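Local coordinates for core protein VP4 (PDB 2JHP), which caps viral messenger RNA, working as a multifunctional capping enzyme within the inner core of bluetongue virus, at residues I196-L201 with W220-P225; E191-I196 with L261-V266; P225-C230 with V237-V242. All coordinates share one frame; numbering follows the deposited sequence.

The three contacts lie in one Rossmann-like fold, probably the 2'-O-methyltransferase domain, a seven-stranded mixed sheet with strand order 3-2-1-4-5-7-6, and all touch the same S-adenosyl-L-homocysteine. Interaction 2 joins strands 192-196 and 260-264 in the middle of the sheet. Interaction 1, its centre about 9 Å away, lies on the other flank of strand 192-196, where the following loop meets the end of strand 219-223. Interaction 3, centred about 6 Å from interaction 1, continues outward to edge strand 235-238. Along the chain, interactions 1 and 3 follow one another between the two halves of interaction 2. Together they line the cofactor site at the C-terminal ends of four neighbouring parallel strands.

Interaction 1: residues I196-L201 with W220-P225; sequences IGCGDL and WHVYDP. With SAH (S-adenosyl-L-homocysteine), chain C.
Ile-196 and Tyr-223 are paired on adjacent parallel strands of a Rossmann-like methyltransferase fold, just where strand 192-196 gives way to the glycine-rich cofactor loop. Their side chains rise from the same face of the sheet and slant across each other, Ile-196 CD1 coming obliquely to Tyr-223 CD1 at 3.4 Å. The other branch of the isoleucine, CG2, reaches the adenine of S-adenosyl-L-homocysteine. Beyond the pair the loop turns over the strand end: Gly-197 N donates to Tyr-223 O at 2.8 Å, and Cys-198 N adds a weak bond to the same carbonyl. On the opposite side of the sheet Cys-198 SG settles against Val-222 CB at 3.6 Å, and the Leu-201 side chain slants past that valine, its CD2 touching Val-222 CG2 at 4.0 Å. Asp-224 holds loop and ligand together. Its CG stands opposite the backbone N (chi1 -160°), which carries the carboxylate to the ribose, where O2' donates to OD1 at 2.7 Å and O3' to OD2 at 3.1 Å. This two-pronged grip by an acidic residue at the end of the second strand is characteristic of class I methyltransferases. Gly-197 O accepts a bond from the ligand amino group, and Gly-199, with positive phi, keeps its backbone close to the ligand's carboxylate end. Gly-199 N meets Asp-224 OD2 from above the carboxylate plane, 48° out of it, at 3.2 Å.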
loop_
_atom_site.group_PDB
_atom_site.type_symbol
_atom_site.label_atom_id
_atom_site.label_comp_id
_atom_site.label_asym_id
_atom_site.label_seq_id
_atom_site.Cartn_x
_atom_site.Cartn_y
_atom_site.Cartn_z
ATOM N N ILE A 196 6.198 -32.323 -9.509
ATOM C CA ILE A 196 6.167 -33.780 -9.460
ATOM C C ILE A 196 4.970 -34.216 -8.630
ATOM O O ILE A 196 4.789 -33.750 -7.500
ATOM C CB ILE A 196 7.445 -34.394 -8.777
ATOM C CG1 ILE A 196 8.695 -33.485 -8.884
ATOM C CG2 ILE A 196 7.668 -35.826 -9.250
ATOM C CD1 ILE A 196 9.373 -33.447 -10.225
ATOM N N GLY A 197 4.177 -35.131 -9.178
ATOM C CA GLY A 197 2.965 -35.594 -8.516
ATOM C C GLY A 197 1.834 -34.613 -8.748
ATOM O O GLY A 197 1.040 -34.341 -7.843
ATOM N N CYS A 198 1.761 -34.090 -9.970
ATOM C CA CYS A 198 0.791 -33.050 -10.325
ATOM C C CYS A 198 -0.672 -33.519 -10.341
ATOM O O CYS A 198 -1.593 -32.696 -10.277
ATOM C CB CYS A 198 1.167 -32.396 -11.664
ATOM S SG CYS A 198 1.251 -33.523 -13.093
ATOM N N GLY A 199 -0.883 -34.826 -10.435
ATOM C CA GLY A 199 -2.235 -35.378 -10.470
ATOM C C GLY A 199 -2.944 -35.145 -11.794
ATOM O O GLY A 199 -2.330 -35.252 -12.858
ATOM N N ASP A 200 -4.235 -34.821 -11.723
ATOM C CA ASP A 200 -5.073 -34.644 -12.916
ATOM C C ASP A 200 -5.053 -33.217 -13.481
ATOM O O ASP A 200 -5.723 -32.921 -14.471
ATOM C CB ASP A 200 -6.514 -35.086 -12.628
ATOM C CG ASP A 200 -7.222 -34.192 -11.608
ATOM O OD1 ASP A 200 -6.569 -33.361 -10.933
ATOM O OD2 ASP A 200 -8.456 -34.329 -11.486
ATOM N N LEU A 201 -4.293 -32.339 -12.833
ATOM C CA LEU A 201 -4.052 -30.966 -13.303
ATOM C C LEU A 201 -5.193 -29.969 -13.044
ATOM O O LEU A 201 -5.062 -28.779 -13.358
ATOM C CB LEU A 201 -3.572 -30.940 -14.773
ATOM C CG LEU A 201 -2.134 -31.442 -15.067
ATOM C CD1 LEU A 201 -1.812 -31.271 -16.553
ATOM C CD2 LEU A 201 -1.054 -30.756 -14.221
ATOM N N TRP A 220 5.864 -24.469 -16.714
ATOM C CA TRP A 220 5.424 -25.564 -15.863
ATOM C C TRP A 220 5.815 -26.933 -16.416
ATOM O O TRP A 220 5.229 -27.396 -17.387
ATOM C CB TRP A 220 3.903 -25.515 -15.739
ATOM C CG TRP A 220 3.382 -24.283 -15.106
ATOM C CD1 TRP A 220 2.963 -23.144 -15.735
ATOM C CD2 TRP A 220 3.211 -24.060 -13.708
ATOM N NE1 TRP A 220 2.542 -22.221 -14.807
ATOM C CE2 TRP A 220 2.687 -22.758 -13.552
ATOM C CE3 TRP A 220 3.464 -24.828 -12.567
ATOM C CZ2 TRP A 220 2.404 -22.208 -12.301
ATOM C CZ3 TRP A 220 3.179 -24.278 -11.312
ATOM C CH2 TRP A 220 2.647 -22.978 -11.198
ATOM N N HIS A 221 6.803 -27.573 -15.804
ATOM C CA HIS A 221 7.116 -28.964 -16.120
ATOM C C HIS A 221 6.375 -29.832 -15.121
ATOM O O HIS A 221 6.682 -29.819 -13.933
ATOM C CB HIS A 221 8.617 -29.221 -16.029
ATOM C CG HIS A 221 9.387 -28.765 -17.228
ATOM N ND1 HIS A 221 9.352 -29.435 -18.432
ATOM C CD2 HIS A 221 10.231 -27.720 -17.401
ATOM C CE1 HIS A 221 10.133 -28.814 -19.300
ATOM N NE2 HIS A 221 10.678 -27.772 -18.700
ATOM N N VAL A 222 5.381 -30.568 -15.596
ATOM C CA VAL A 222 4.509 -31.330 -14.700
ATOM C C VAL A 222 4.680 -32.838 -14.899
ATOM O O VAL A 222 4.615 -33.331 -16.027
ATOM C CB VAL A 222 3.012 -30.900 -14.816
ATOM C CG1 VAL A 222 2.848 -29.415 -14.478
ATOM C CG2 VAL A 222 2.452 -31.197 -16.191
ATOM N N TYR A 223 4.908 -33.556 -13.802
ATOM C CA TYR A 223 5.271 -34.973 -13.857
ATOM C C TYR A 223 4.248 -35.846 -13.139
ATOM O O TYR A 223 3.973 -35.640 -11.953
ATOM C CB TYR A 223 6.639 -35.213 -13.214
ATOM C CG TYR A 223 7.782 -34.340 -13.691
ATOM C CD1 TYR A 223 7.899 -33.012 -13.269
ATOM C CD2 TYR A 223 8.779 -34.859 -14.518
ATOM C CE1 TYR A 223 8.966 -32.216 -13.683
ATOM C CE2 TYR A 223 9.855 -34.072 -14.937
ATOM C CZ TYR A 223 9.939 -32.753 -14.514
ATOM O OH TYR A 223 10.990 -31.974 -14.920
ATOM N N ASP A 224 3.696 -36.818 -13.864
ATOM C CA ASP A 224 2.784 -37.823 -13.295
ATOM C C ASP A 224 2.368 -38.831 -14.357
ATOM O O ASP A 224 1.867 -38.452 -15.411
ATOM C CB ASP A 224 1.530 -37.170 -12.693
ATOM C CG ASP A 224 0.821 -38.069 -11.712
ATOM O OD1 ASP A 224 0.445 -39.198 -12.074
ATOM O OD2 ASP A 224 0.632 -37.633 -10.566
ATOM N N PRO A 225 2.571 -40.124 -14.080
ATOM C CA PRO A 225 2.045 -41.228 -14.912
ATOM C C PRO A 225 0.583 -41.077 -15.396
ATOM O O PRO A 225 0.268 -41.500 -16.513
ATOM C CB PRO A 225 2.171 -42.442 -13.988
ATOM C CG PRO A 225 3.381 -42.153 -13.199
ATOM C CD PRO A 225 3.361 -40.636 -12.941
HETATM N N SAH C . -1.026 -32.683 -6.955
HETATM C CA SAH C . -2.284 -33.479 -7.121
HETATM C CB SAH C . -2.552 -34.402 -5.930
HETATM C CG SAH C . -1.472 -35.458 -5.714
HETATM S SD SAH C . -2.089 -37.112 -6.094
HETATM C C SAH C . -3.471 -32.555 -7.372
HETATM O O SAH C . -3.461 -31.386 -6.982
HETATM O OXT SAH C . -4.461 -32.958 -7.984
HETATM C "C5'" SAH C . -0.463 -37.885 -5.994
HETATM C "C4'" SAH C . -0.011 -38.283 -7.388
HETATM O "O4'" SAH C . 1.349 -38.630 -7.389
HETATM C "C3'" SAH C . -0.748 -39.492 -7.937
HETATM O "O3'" SAH C . -1.645 -39.032 -8.915
HETATM C "C2'" SAH C . 0.330 -40.380 -8.538
HETATM O "O2'" SAH C . 0.058 -40.676 -9.886
HETATM C "C1'" SAH C . 1.562 -39.505 -8.475
HETATM N N9 SAH C . 2.849 -40.188 -8.278
HETATM C C8 SAH C . 3.137 -41.274 -7.494
HETATM N N7 SAH C . 4.463 -41.527 -7.597
HETATM C C5 SAH C . 5.022 -40.614 -8.419
HETATM C C6 SAH C . 6.323 -40.408 -8.865
HETATM N N6 SAH C . 7.304 -41.210 -8.466
HETATM N N1 SAH C . 6.590 -39.362 -9.732
HETATM C C2 SAH C . 5.577 -38.529 -10.149
HETATM N N3 SAH C . 4.287 -38.739 -9.696
HETATM C C4 SAH C . 4.016 -39.764 -8.850
#

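Interaction 2: residues E191-I196 with L261-V266. With SAH (S-adenosyl-L-homocysteine), chain C.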
loop_
_atom_site.group_PDB
_atom_site.type_symbol
_atom_site.label_atom_id
_atom_site.label_comp_id
_atom_site.label_asym_id
_atom_site.label_seq_id
_atom_site.Cartn_x
_atom_site.Cartn_y
_atom_site.Cartn_z
ATOM N N GLU A 191 10.557 -18.521 -12.465
ATOM C CA GLU A 191 10.235 -18.533 -13.898
ATOM C C GLU A 191 9.877 -19.925 -14.378
ATOM O O GLU A 191 9.214 -20.080 -15.404
ATOM C CB GLU A 191 11.410 -18.048 -14.736
ATOM C CG GLU A 191 11.917 -16.669 -14.373
ATOM C CD GLU A 191 13.370 -16.498 -14.752
ATOM O OE1 GLU A 191 13.646 -16.132 -15.917
ATOM O OE2 GLU A 191 14.230 -16.742 -13.877
ATOM N N GLU A 192 10.326 -20.939 -13.646
ATOM C CA GLU A 192 10.165 -22.315 -14.082
ATOM C C GLU A 192 9.877 -23.202 -12.883
ATOM O O GLU A 192 10.625 -23.197 -11.905
ATOM C CB GLU A 192 11.426 -22.770 -14.812
ATOM C CG GLU A 192 11.396 -24.166 -15.409
ATOM C CD GLU A 192 12.747 -24.547 -16.009
ATOM O OE1 GLU A 192 13.341 -25.558 -15.570
ATOM O OE2 GLU A 192 13.227 -23.819 -16.908
ATOM N N VAL A 193 8.781 -23.950 -12.966
ATOM C CA VAL A 193 8.378 -24.869 -11.914
ATOM C C VAL A 193 8.334 -26.301 -12.413
ATOM O O VAL A 193 7.675 -26.610 -13.402
ATOM C CB VAL A 193 6.982 -24.518 -11.332
ATOM C CG1 VAL A 193 6.497 -25.626 -10.378
ATOM C CG2 VAL A 193 7.017 -23.171 -10.634
ATOM N N HIS A 194 9.034 -27.166 -11.696
ATOM C CA HIS A 194 8.939 -28.596 -11.888
ATOM C C HIS A 194 8.015 -29.170 -10.808
ATOM O O HIS A 194 8.332 -29.133 -9.613
ATOM C CB HIS A 194 10.334 -29.221 -11.834
ATOM C CG HIS A 194 11.228 -28.787 -12.951
ATOM N ND1 HIS A 194 11.531 -29.599 -14.021
ATOM C CD2 HIS A 194 11.864 -27.613 -13.177
ATOM C CE1 HIS A 194 12.323 -28.948 -14.856
ATOM N NE2 HIS A 194 12.543 -27.741 -14.365
ATOM N N TYR A 195 6.862 -29.671 -11.246
ATOM C CA TYR A 195 5.789 -30.101 -10.347
ATOM C C TYR A 195 5.604 -31.609 -10.460
ATOM O O TYR A 195 4.953 -32.102 -11.380
ATOM C CB TYR A 195 4.489 -29.362 -10.707
ATOM C CG TYR A 195 3.321 -29.476 -9.735
ATOM C CD1 TYR A 195 3.344 -30.353 -8.654
ATOM C CD2 TYR A 195 2.169 -28.716 -9.932
ATOM C CE1 TYR A 195 2.261 -30.447 -7.778
ATOM C CE2 TYR A 195 1.077 -28.808 -9.071
ATOM C CZ TYR A 195 1.129 -29.672 -7.996
ATOM O OH TYR A 195 0.054 -29.761 -7.137
ATOM N N ILE A 196 6.198 -32.323 -9.509
ATOM C CA ILE A 196 6.167 -33.780 -9.460
ATOM C C ILE A 196 4.970 -34.216 -8.630
ATOM O O ILE A 196 4.789 -33.750 -7.500
ATOM C CB ILE A 196 7.445 -34.394 -8.777
ATOM C CG1 ILE A 196 8.695 -33.485 -8.884
ATOM C CG2 ILE A 196 7.668 -35.826 -9.250
ATOM C CD1 ILE A 196 9.373 -33.447 -10.225
ATOM N N LEU A 261 11.762 -23.452 -9.212
ATOM C CA LEU A 261 11.161 -23.964 -7.973
ATOM C C LEU A 261 10.734 -25.419 -8.134
ATOM O O LEU A 261 10.133 -25.792 -9.146
ATOM C CB LEU A 261 9.964 -23.107 -7.553
ATOM C CG LEU A 261 8.834 -23.670 -6.685
ATOM C CD1 LEU A 261 9.285 -23.935 -5.261
ATOM C CD2 LEU A 261 7.716 -22.649 -6.712
ATOM N N PHE A 262 11.046 -26.220 -7.118
ATOM C CA PHE A 262 10.777 -27.647 -7.103
ATOM C C PHE A 262 9.576 -27.930 -6.199
ATOM O O PHE A 262 9.606 -27.627 -5.005
ATOM C CB PHE A 262 12.033 -28.370 -6.599
ATOM C CG PHE A 262 11.932 -29.878 -6.584
ATOM C CD1 PHE A 262 12.275 -30.620 -7.710
ATOM C CD2 PHE A 262 11.542 -30.554 -5.432
ATOM C CE1 PHE A 262 12.203 -32.015 -7.697
ATOM C CE2 PHE A 262 11.472 -31.951 -5.407
ATOM C CZ PHE A 262 11.800 -32.681 -6.541
ATOM N N ILE A 263 8.518 -28.497 -6.783
ATOM C CA ILE A 263 7.280 -28.818 -6.058
ATOM C C ILE A 263 7.022 -30.336 -6.077
ATOM O O ILE A 263 6.890 -30.929 -7.152
ATOM C CB ILE A 263 6.055 -28.066 -6.637
ATOM C CG1 ILE A 263 6.274 -26.551 -6.580
ATOM C CG2 ILE A 263 4.785 -28.449 -5.875
ATOM C CD1 ILE A 263 5.074 -25.717 -7.019
ATOM N N TRP A 264 6.956 -30.944 -4.885
ATOM C CA TRP A 264 6.807 -32.406 -4.709
ATOM C C TRP A 264 5.545 -32.739 -3.924
ATOM O O TRP A 264 5.424 -32.379 -2.744
ATOM C CB TRP A 264 8.039 -32.989 -4.002
ATOM C CG TRP A 264 8.027 -34.493 -3.740
ATOM C CD1 TRP A 264 7.416 -35.147 -2.702
ATOM C CD2 TRP A 264 8.705 -35.503 -4.502
ATOM N NE1 TRP A 264 7.662 -36.505 -2.778
ATOM C CE2 TRP A 264 8.454 -36.749 -3.871
ATOM C CE3 TRP A 264 9.499 -35.478 -5.656
ATOM C CZ2 TRP A 264 8.957 -37.951 -4.370
ATOM C CZ3 TRP A 264 10.002 -36.672 -6.143
ATOM C CH2 TRP A 264 9.726 -37.890 -5.505
ATOM N N ASP A 265 4.616 -33.424 -4.599
ATOM C CA ASP A 265 3.329 -33.825 -4.018
ATOM C C ASP A 265 3.048 -35.305 -4.254
ATOM O O ASP A 265 1.891 -35.730 -4.356
ATOM C CB ASP A 265 2.181 -32.953 -4.566
ATOM C CG ASP A 265 0.940 -32.981 -3.672
ATOM O OD1 ASP A 265 1.085 -33.088 -2.432
ATOM O OD2 ASP A 265 -0.182 -32.897 -4.207
ATOM N N VAL A 266 4.119 -36.086 -4.315
ATOM C CA VAL A 266 4.045 -37.522 -4.582
ATOM C C VAL A 266 3.354 -38.329 -3.461
ATOM O O VAL A 266 3.675 -38.183 -2.277
ATOM C CB VAL A 266 5.461 -38.077 -4.897
ATOM C CG1 VAL A 266 5.460 -39.588 -5.046
ATOM C CG2 VAL A 266 6.015 -37.412 -6.149
HETATM N N SAH C . -1.026 -32.683 -6.955
HETATM C CA SAH C . -2.284 -33.479 -7.121
HETATM C CB SAH C . -2.552 -34.402 -5.930
HETATM C CG SAH C . -1.472 -35.458 -5.714
HETATM S SD SAH C . -2.089 -37.112 -6.094
HETATM C C SAH C . -3.471 -32.555 -7.372
HETATM O O SAH C . -3.461 -31.386 -6.982
HETATM O OXT SAH C . -4.461 -32.958 -7.984
HETATM C "C5'" SAH C . -0.463 -37.885 -5.994
HETATM C "C4'" SAH C . -0.011 -38.283 -7.388
HETATM O "O4'" SAH C . 1.349 -38.630 -7.389
HETATM C "C3'" SAH C . -0.748 -39.492 -7.937
HETATM O "O3'" SAH C . -1.645 -39.032 -8.915
HETATM C "C2'" SAH C . 0.330 -40.380 -8.538
HETATM O "O2'" SAH C . 0.058 -40.676 -9.886
HETATM C "C1'" SAH C . 1.562 -39.505 -8.475
HETATM N N9 SAH C . 2.849 -40.188 -8.278
HETATM C C8 SAH C . 3.137 -41.274 -7.494
HETATM N N7 SAH C . 4.463 -41.527 -7.597
HETATM C C5 SAH C . 5.022 -40.614 -8.419
HETATM C C6 SAH C . 6.323 -40.408 -8.865
HETATM N N6 SAH C . 7.304 -41.210 -8.466
HETATM N N1 SAH C . 6.590 -39.362 -9.732
HETATM C C2 SAH C . 5.577 -38.529 -10.149
HETATM N N3 SAH C . 4.287 -38.739 -9.696
HETATM C C4 SAH C . 4.016 -39.764 -8.850
#
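Val-193, His-194, Tyr-195 and Ile-196 pair in register with Leu-261, Phe-262, Ile-263 and Trp-264, forming two central parallel strands of the Rossmann-like methyltransferase sheet, with axes 4.8 Å apart and 11° from parallel. Five backbone hydrogen bonds join them, running from Leu-261 N to Glu-192 O at one end to Asp-265 N to Ile-196 O at the other. The last continues the pairing into the loop that carries Asp-265 to the cofactor.

Apolar contacts fill both faces. Beneath helix 178-186, Val-193 CG1 meets Ile-263 CD1 at 3.6 Å, while Ile-263 CG2 lies obliquely to the Tyr-195 ring, 3.7 Å from its CD1. On the other face, Ile-196 CG1 slants against two neighbouring aromatic rings, 4.0 Å from Phe-262 CZ and 3.9 Å from Trp-264 CE3, with helix 280-295 packing on both aromatics. Val-266 folds back so that its CG2 sits over the centre of the indole.

Polar side chains act at the two ends. His-194 NE2 donates to Glu-192 OE1 at 2.6 Å, on the anti side of the carboxylate, and ND1 is hydrogen-bonded to the Tyr-223 hydroxyl, fixing the imidazole from both nitrogens. At the cofactor end, Asp-265 OD1 is held in a salt bridge by Arg-337, which leaves the other oxygen turned to the ligand: the amino N of S-adenosyl-L-homocysteine donates to Asp-265 OD2 at 2.9 Å and, weakly, to Tyr-195 OH.

Interaction 3: residues P225-C230 with V237-V242; sequences PIAPEC and VHNIMV. With SAH (S-adenosyl-L-homocysteine), chain C.
Pro-225 and Met-241 lie over one face of the adenine of S-adenosyl-L-homocysteine, and Val-266 CG1 lies over the opposite face, completing the base pocket of this Rossmann-like methyltransferase domain. The bent Met-241 chain runs along the N6 and N7 side of the base, CG over N6 and CE over N7, while Pro-225 CD stands 3.9 Å from N3. At the edge of the base Val-242 pairs with N1 and N6 through its backbone: Val-242 N donates to adenine N1 at 3.0 Å, almost straight at 173°, and N6 donates back to Val-242 O.

Another flat group, the Asn-239 amide, reaches across between the two antiparallel chain directions. Its ND2 makes a weak, bent bond (127°) to Ala-227 O at 2.9 Å and a further one to Asp-224 O, linking the loop after strand 219-223 to the end of edge strand 235-238. The His-238 ring stacks with Tyr-223 and His-251. Pro-225 comes close to the same chain, its CA-H directed at Asn-239 O.

Further along, Val-237 presses both methyls against the loop: CG1, anti to the backbone N (chi1 174°), lies 3.5 Å from Pro-228 O and also meets Ala-227 CB, and CG2 rests 3.7 Å from Cys-230 CB.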
loop_
_atom_site.group_PDB
_atom_site.type_symbol
_atom_site.label_atom_id
_atom_site.label_comp_id
_atom_site.label_asym_id
_atom_site.label_seq_id
_atom_site.Cartn_x
_atom_site.Cartn_y
_atom_site.Cartn_z
ATOM N N PRO A 225 2.571 -40.124 -14.080
ATOM C CA PRO A 225 2.045 -41.228 -14.912
ATOM C C PRO A 225 0.583 -41.077 -15.396
ATOM O O PRO A 225 0.268 -41.500 -16.513
ATOM C CB PRO A 225 2.171 -42.442 -13.988
ATOM C CG PRO A 225 3.381 -42.153 -13.199
ATOM C CD PRO A 225 3.361 -40.636 -12.941
ATOM N N ILE A 226 -0.290 -40.490 -14.575
ATOM C CA ILE A 226 -1.705 -40.313 -14.944
ATOM C C ILE A 226 -2.083 -38.878 -15.361
ATOM O O ILE A 226 -3.268 -38.529 -15.410
ATOM C CB ILE A 226 -2.678 -40.827 -13.834
ATOM C CG1 ILE A 226 -2.587 -39.963 -12.563
ATOM C CG2 ILE A 226 -2.435 -42.305 -13.549
ATOM C CD1 ILE A 226 -3.929 -39.753 -11.838
ATOM N N ALA A 227 -1.081 -38.056 -15.672
ATOM C CA ALA A 227 -1.326 -36.684 -16.121
ATOM C C ALA A 227 -1.958 -36.649 -17.513
ATOM O O ALA A 227 -1.451 -37.282 -18.437
ATOM C CB ALA A 227 -0.040 -35.872 -16.098
ATOM N N PRO A 228 -3.071 -35.909 -17.663
ATOM C CA PRO A 228 -3.753 -35.777 -18.950
ATOM C C PRO A 228 -3.029 -34.814 -19.900
ATOM O O PRO A 228 -2.026 -34.211 -19.512
ATOM C CB PRO A 228 -5.117 -35.210 -18.551
ATOM C CG PRO A 228 -4.829 -34.402 -17.346
ATOM C CD PRO A 228 -3.765 -35.155 -16.602
ATOM N N GLU A 229 -3.527 -34.681 -21.132
ATOM C CA GLU A 229 -3.003 -33.693 -22.080
ATOM C C GLU A 229 -3.238 -32.277 -21.563
ATOM O O GLU A 229 -4.217 -32.018 -20.858
ATOM C CB GLU A 229 -3.649 -33.850 -23.462
ATOM C CG GLU A 229 -2.850 -34.685 -24.468
ATOM C CD GLU A 229 -3.595 -34.912 -25.771
ATOM O OE1 GLU A 229 -3.326 -35.929 -26.451
ATOM O OE2 GLU A 229 -4.458 -34.075 -26.120
ATOM N N CYS A 230 -2.328 -31.372 -21.903
ATOM C CA CYS A 230 -2.507 -29.959 -21.589
ATOM C C CYS A 230 -2.087 -29.071 -22.762
ATOM O O CYS A 230 -0.891 -28.889 -23.045
ATOM C CB CYS A 230 -1.770 -29.568 -20.307
ATOM S SG CYS A 230 -2.228 -27.933 -19.685
ATOM N N VAL A 237 4.141 -31.536 -20.233
ATOM C CA VAL A 237 3.572 -32.646 -19.478
ATOM C C VAL A 237 4.420 -33.908 -19.593
ATOM O O VAL A 237 4.761 -34.349 -20.692
ATOM C CB VAL A 237 2.099 -32.899 -19.906
ATOM C CG1 VAL A 237 1.510 -34.146 -19.240
ATOM C CG2 VAL A 237 1.251 -31.670 -19.597
ATOM N N HIS A 238 4.761 -34.469 -18.438
ATOM C CA HIS A 238 5.552 -35.689 -18.369
ATOM C C HIS A 238 4.764 -36.785 -17.659
ATOM O O HIS A 238 4.317 -36.603 -16.524
ATOM C CB HIS A 238 6.879 -35.436 -17.649
ATOM C CG HIS A 238 7.644 -34.266 -18.184
ATOM N ND1 HIS A 238 8.352 -34.316 -19.367
ATOM C CD2 HIS A 238 7.808 -33.011 -17.702
ATOM C CE1 HIS A 238 8.918 -33.144 -19.592
ATOM N NE2 HIS A 238 8.604 -32.335 -18.595
ATOM N N ASN A 239 4.589 -37.915 -18.343
ATOM C CA ASN A 239 3.922 -39.079 -17.762
ATOM C C ASN A 239 4.940 -40.056 -17.189
ATOM O O ASN A 239 4.774 -41.274 -17.249
ATOM C CB ASN A 239 3.019 -39.750 -18.794
ATOM C CG ASN A 239 2.010 -38.788 -19.389
ATOM O OD1 ASN A 239 1.805 -38.759 -20.610
ATOM N ND2 ASN A 239 1.379 -37.984 -18.533
ATOM N N ILE A 240 5.989 -39.481 -16.615
ATOM C CA ILE A 240 7.123 -40.204 -16.083
ATOM C C ILE A 240 6.950 -40.348 -14.578
ATOM O O ILE A 240 6.436 -39.448 -13.913
ATOM C CB ILE A 240 8.443 -39.450 -16.455
ATOM C CG1 ILE A 240 8.915 -39.855 -17.859
ATOM C CG2 ILE A 240 9.562 -39.671 -15.441
ATOM C CD1 ILE A 240 8.365 -38.979 -18.992
ATOM N N MET A 241 7.353 -41.497 -14.050
ATOM C CA MET A 241 7.462 -41.672 -12.611
ATOM C C MET A 241 8.890 -41.358 -12.152
ATOM O O MET A 241 9.863 -41.917 -12.659
ATOM C CB MET A 241 7.036 -43.080 -12.199
ATOM C CG MET A 241 7.065 -43.291 -10.707
ATOM S SD MET A 241 5.775 -44.376 -10.106
ATOM C CE MET A 241 4.292 -43.427 -10.419
ATOM N N VAL A 242 8.997 -40.460 -11.181
ATOM C CA VAL A 242 10.276 -39.879 -10.786
ATOM C C VAL A 242 10.897 -40.614 -9.596
ATOM O O VAL A 242 10.288 -40.710 -8.530
ATOM C CB VAL A 242 10.103 -38.376 -10.474
ATOM C CG1 VAL A 242 11.424 -37.735 -10.048
ATOM C CG2 VAL A 242 9.510 -37.651 -11.685
HETATM N N SAH C . -1.026 -32.683 -6.955
HETATM C CA SAH C . -2.284 -33.479 -7.121
HETATM C CB SAH C . -2.552 -34.402 -5.930
HETATM C CG SAH C . -1.472 -35.458 -5.714
HETATM S SD SAH C . -2.089 -37.112 -6.094
HETATM C C SAH C . -3.471 -32.555 -7.372
HETATM O O SAH C . -3.461 -31.386 -6.982
HETATM O OXT SAH C . -4.461 -32.958 -7.984
HETATM C "C5'" SAH C . -0.463 -37.885 -5.994
HETATM C "C4'" SAH C . -0.011 -38.283 -7.388
HETATM O "O4'" SAH C . 1.349 -38.630 -7.389
HETATM C "C3'" SAH C . -0.748 -39.492 -7.937
HETATM O "O3'" SAH C . -1.645 -39.032 -8.915
HETATM C "C2'" SAH C . 0.330 -40.380 -8.538
HETATM O "O2'" SAH C . 0.058 -40.676 -9.886
HETATM C "C1'" SAH C . 1.562 -39.505 -8.475
HETATM N N9 SAH C . 2.849 -40.188 -8.278
HETATM C C8 SAH C . 3.137 -41.274 -7.494
HETATM N N7 SAH C . 4.463 -41.527 -7.597
HETATM C C5 SAH C . 5.022 -40.614 -8.419
HETATM C C6 SAH C . 6.323 -40.408 -8.865
HETATM N N6 SAH C . 7.304 -41.210 -8.466
HETATM N N1 SAH C . 6.590 -39.362 -9.732
HETATM C C2 SAH C . 5.577 -38.529 -10.149
HETATM N N3 SAH C . 4.287 -38.739 -9.696
HETATM C C4 SAH C . 4.016 -39.764 -8.850
#